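Local coordinates for protein Ves (Pseudomonas fluorescens, PDB 5V00) that is a bicupin whose molecular function is unknown but which is involved in histidine utilization, at residues T144-S149 against C185-T190. Residues are numbered along the deposited sequence; the frame is centred on the assembly and turned at random.
Sequences TVLVFS and CLIELT
The carbonyl oxygen of Leu189 is gripped twice: Thr144 N donates to Leu189 O over 2.9 Å, nearly in line with the carbonyl, and a bound water gives a second hydrogen bond at 3.1 Å from its oxygen to Leu189 O. The same water is also hydrogen-bonded to Thr144 OG1, 3.0 Å from it. With OG1 anti to the carbonyl carbon (chi1 -61°), the threonine hydroxyl sits beside its own backbone N and can share the water with Leu189; it also hydrogen-bonds to Asp170 OD1 on strand 166-170. From this end the antiparallel pairing runs on through reciprocal N-H to O=C bonds at Thr144-Leu189, Leu146-Ile187 and Phe148-Cys185, the shortest being Leu146 N to Ile187 O at 2.8 Å. Between them, at the non-hydrogen-bonded pairs, CA-H groups lean on carbonyl oxygens, as where Glu188 CA lies 3.3 Å from Thr144 O. The two strands are neighbours inside a five-stranded antiparallel sheet, flanked by strands 166-170 and 125-132; antiparallel sheets packed face to face build the cupin beta-barrel. The face carrying Leu146, Ile187 and Leu189 is turned to strand 47-54, where Trp47 meets both leucines and Leu49 the isoleucine. There Leu146 CD1 reaches Ile187 CG2 and Leu189 CD1 at 3.9 Å each, the leucine running aslant to both. Further along, the Phe148 side chain comes near Cys185 with its CB: chi1 of 177° swings the ring away from the partner strand to stack on Phe116. On the other face Val147 and Leu186 lie side by side, with Leu186 CD2 3.9 Å from Val147 CG2. Val145 and Glu188 are likewise aligned, the glutamate offering its aliphatic CG to the valine while OE1 bonds to Ser140 OG; Phe138 packs against Val145, Leu186 and Glu188.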
loop_
_atom_site.group_PDB
_atom_site.type_symbol
_atom_site.label_atom_id
_atom_site.label_comp_id
_atom_site.label_asym_id
_atom_site.label_seq_id
_atom_site.Cartn_x
_atom_site.Cartn_y
_atom_site.Cartn_z
ATOM N N THR B 144 -4.850 -10.223 -10.278
ATOM C CA THR B 144 -4.267 -8.910 -9.967
ATOM C C THR B 144 -3.656 -8.308 -11.224
ATOM O O THR B 144 -2.966 -8.971 -11.977
ATOM C CB THR B 144 -3.167 -9.058 -8.909
ATOM O OG1 THR B 144 -3.752 -9.590 -7.728
ATOM C CG2 THR B 144 -2.497 -7.733 -8.588
ATOM N N VAL B 145 -3.987 -7.081 -11.461
ATOM C CA VAL B 145 -3.448 -6.309 -12.569
ATOM C C VAL B 145 -2.804 -5.065 -12.048
ATOM O O VAL B 145 -3.423 -4.296 -11.280
ATOM C CB VAL B 145 -4.525 -5.954 -13.665
ATOM C CG1 VAL B 145 -3.833 -5.182 -14.793
ATOM C CG2 VAL B 145 -5.198 -7.201 -14.173
ATOM N N LEU B 146 -1.582 -4.774 -12.499
ATOM C CA LEU B 146 -0.807 -3.665 -12.014
ATOM C C LEU B 146 -0.421 -2.791 -13.222
ATOM O O LEU B 146 -0.033 -3.342 -14.309
ATOM C CB LEU B 146 0.486 -4.106 -11.284
ATOM C CG LEU B 146 0.183 -4.971 -10.074
ATOM C CD1 LEU B 146 1.436 -5.831 -9.823
ATOM C CD2 LEU B 146 -0.022 -4.043 -8.885
ATOM N N VAL B 147 -0.516 -1.505 -13.064
ATOM C CA VAL B 147 -0.143 -0.515 -14.093
ATOM C C VAL B 147 0.799 0.476 -13.476
ATOM O O VAL B 147 0.395 1.298 -12.676
ATOM C CB VAL B 147 -1.347 0.210 -14.754
ATOM C CG1 VAL B 147 -0.907 1.132 -15.843
ATOM C CG2 VAL B 147 -2.343 -0.777 -15.324
ATOM N N PHE B 148 2.076 0.451 -13.900
ATOM C CA PHE B 148 3.128 1.310 -13.329
ATOM C C PHE B 148 3.539 2.349 -14.346
ATOM O O PHE B 148 4.015 2.006 -15.436
ATOM C CB PHE B 148 4.346 0.454 -12.971
ATOM C CG PHE B 148 5.525 1.227 -12.445
ATOM C CD1 PHE B 148 5.532 1.685 -11.135
ATOM C CD2 PHE B 148 6.634 1.466 -13.247
ATOM C CE1 PHE B 148 6.576 2.424 -10.651
ATOM C CE2 PHE B 148 7.663 2.244 -12.812
ATOM C CZ PHE B 148 7.704 2.661 -11.471
ATOM N N SER B 149 3.322 3.617 -14.040
ATOM C CA SER B 149 3.588 4.741 -14.934
ATOM C C SER B 149 5.045 5.203 -15.000
ATOM O O SER B 149 5.678 5.339 -13.928
ATOM C CB SER B 149 2.749 5.952 -14.486
ATOM O OG SER B 149 3.092 7.091 -15.229
ATOM N N CYS B 185 4.176 0.101 -17.554
ATOM C CA CYS B 185 4.386 -1.321 -17.492
ATOM C C CYS B 185 3.124 -2.012 -16.991
ATOM O O CYS B 185 2.504 -1.570 -15.990
ATOM C CB CYS B 185 5.581 -1.683 -16.596
ATOM S SG CYS B 185 6.045 -3.435 -16.658
ATOM N N LEU B 186 2.676 -2.992 -17.719
ATOM C CA LEU B 186 1.492 -3.805 -17.410
ATOM C C LEU B 186 1.923 -5.120 -16.792
ATOM O O LEU B 186 2.658 -5.886 -17.425
ATOM C CB LEU B 186 0.658 -4.119 -18.671
ATOM C CG LEU B 186 0.170 -2.916 -19.464
ATOM C CD1 LEU B 186 -0.558 -3.409 -20.680
ATOM C CD2 LEU B 186 -0.631 -1.907 -18.652
ATOM N N ILE B 187 1.520 -5.428 -15.559
ATOM C CA ILE B 187 1.822 -6.694 -14.922
ATOM C C ILE B 187 0.540 -7.405 -14.517
ATOM O O ILE B 187 -0.393 -6.760 -13.991
ATOM C CB ILE B 187 2.748 -6.516 -13.723
ATOM C CG1 ILE B 187 4.098 -5.932 -14.200
ATOM C CG2 ILE B 187 2.921 -7.749 -12.899
ATOM C CD1 ILE B 187 5.013 -5.509 -13.109
ATOM N N GLU B 188 0.472 -8.696 -14.708
ATOM C CA GLU B 188 -0.650 -9.465 -14.343
ATOM C C GLU B 188 -0.188 -10.700 -13.528
ATOM O O GLU B 188 0.765 -11.399 -13.902
ATOM C CB GLU B 188 -1.425 -9.947 -15.530
ATOM C CG GLU B 188 -2.011 -8.838 -16.361
ATOM C CD GLU B 188 -2.821 -9.341 -17.600
ATOM O OE1 GLU B 188 -3.221 -10.493 -17.688
ATOM O OE2 GLU B 188 -3.027 -8.549 -18.428
ATOM N N LEU B 189 -0.853 -10.932 -12.428
ATOM C CA LEU B 189 -0.466 -12.005 -11.491
ATOM C C LEU B 189 -1.692 -12.756 -11.057
ATOM O O LEU B 189 -2.721 -12.143 -10.701
ATOM C CB LEU B 189 0.281 -11.416 -10.317
ATOM C CG LEU B 189 1.629 -10.762 -10.643
ATOM C CD1 LEU B 189 1.911 -9.690 -9.694
ATOM C CD2 LEU B 189 2.694 -11.866 -10.481
ATOM N N THR B 190 -1.574 -14.067 -11.022
ATOM C CA THR B 190 -2.664 -14.984 -10.593
ATOM C C THR B 190 -2.099 -16.151 -9.770
ATOM O O THR B 190 -1.167 -16.815 -10.199
ATOM C CB THR B 190 -3.401 -15.520 -11.819
ATOM O OG1 THR B 190 -3.988 -14.421 -12.523
ATOM C CG2 THR B 190 -4.452 -16.487 -11.441
HETATM O O HOH W 1 -3.166 -12.546 -7.659
#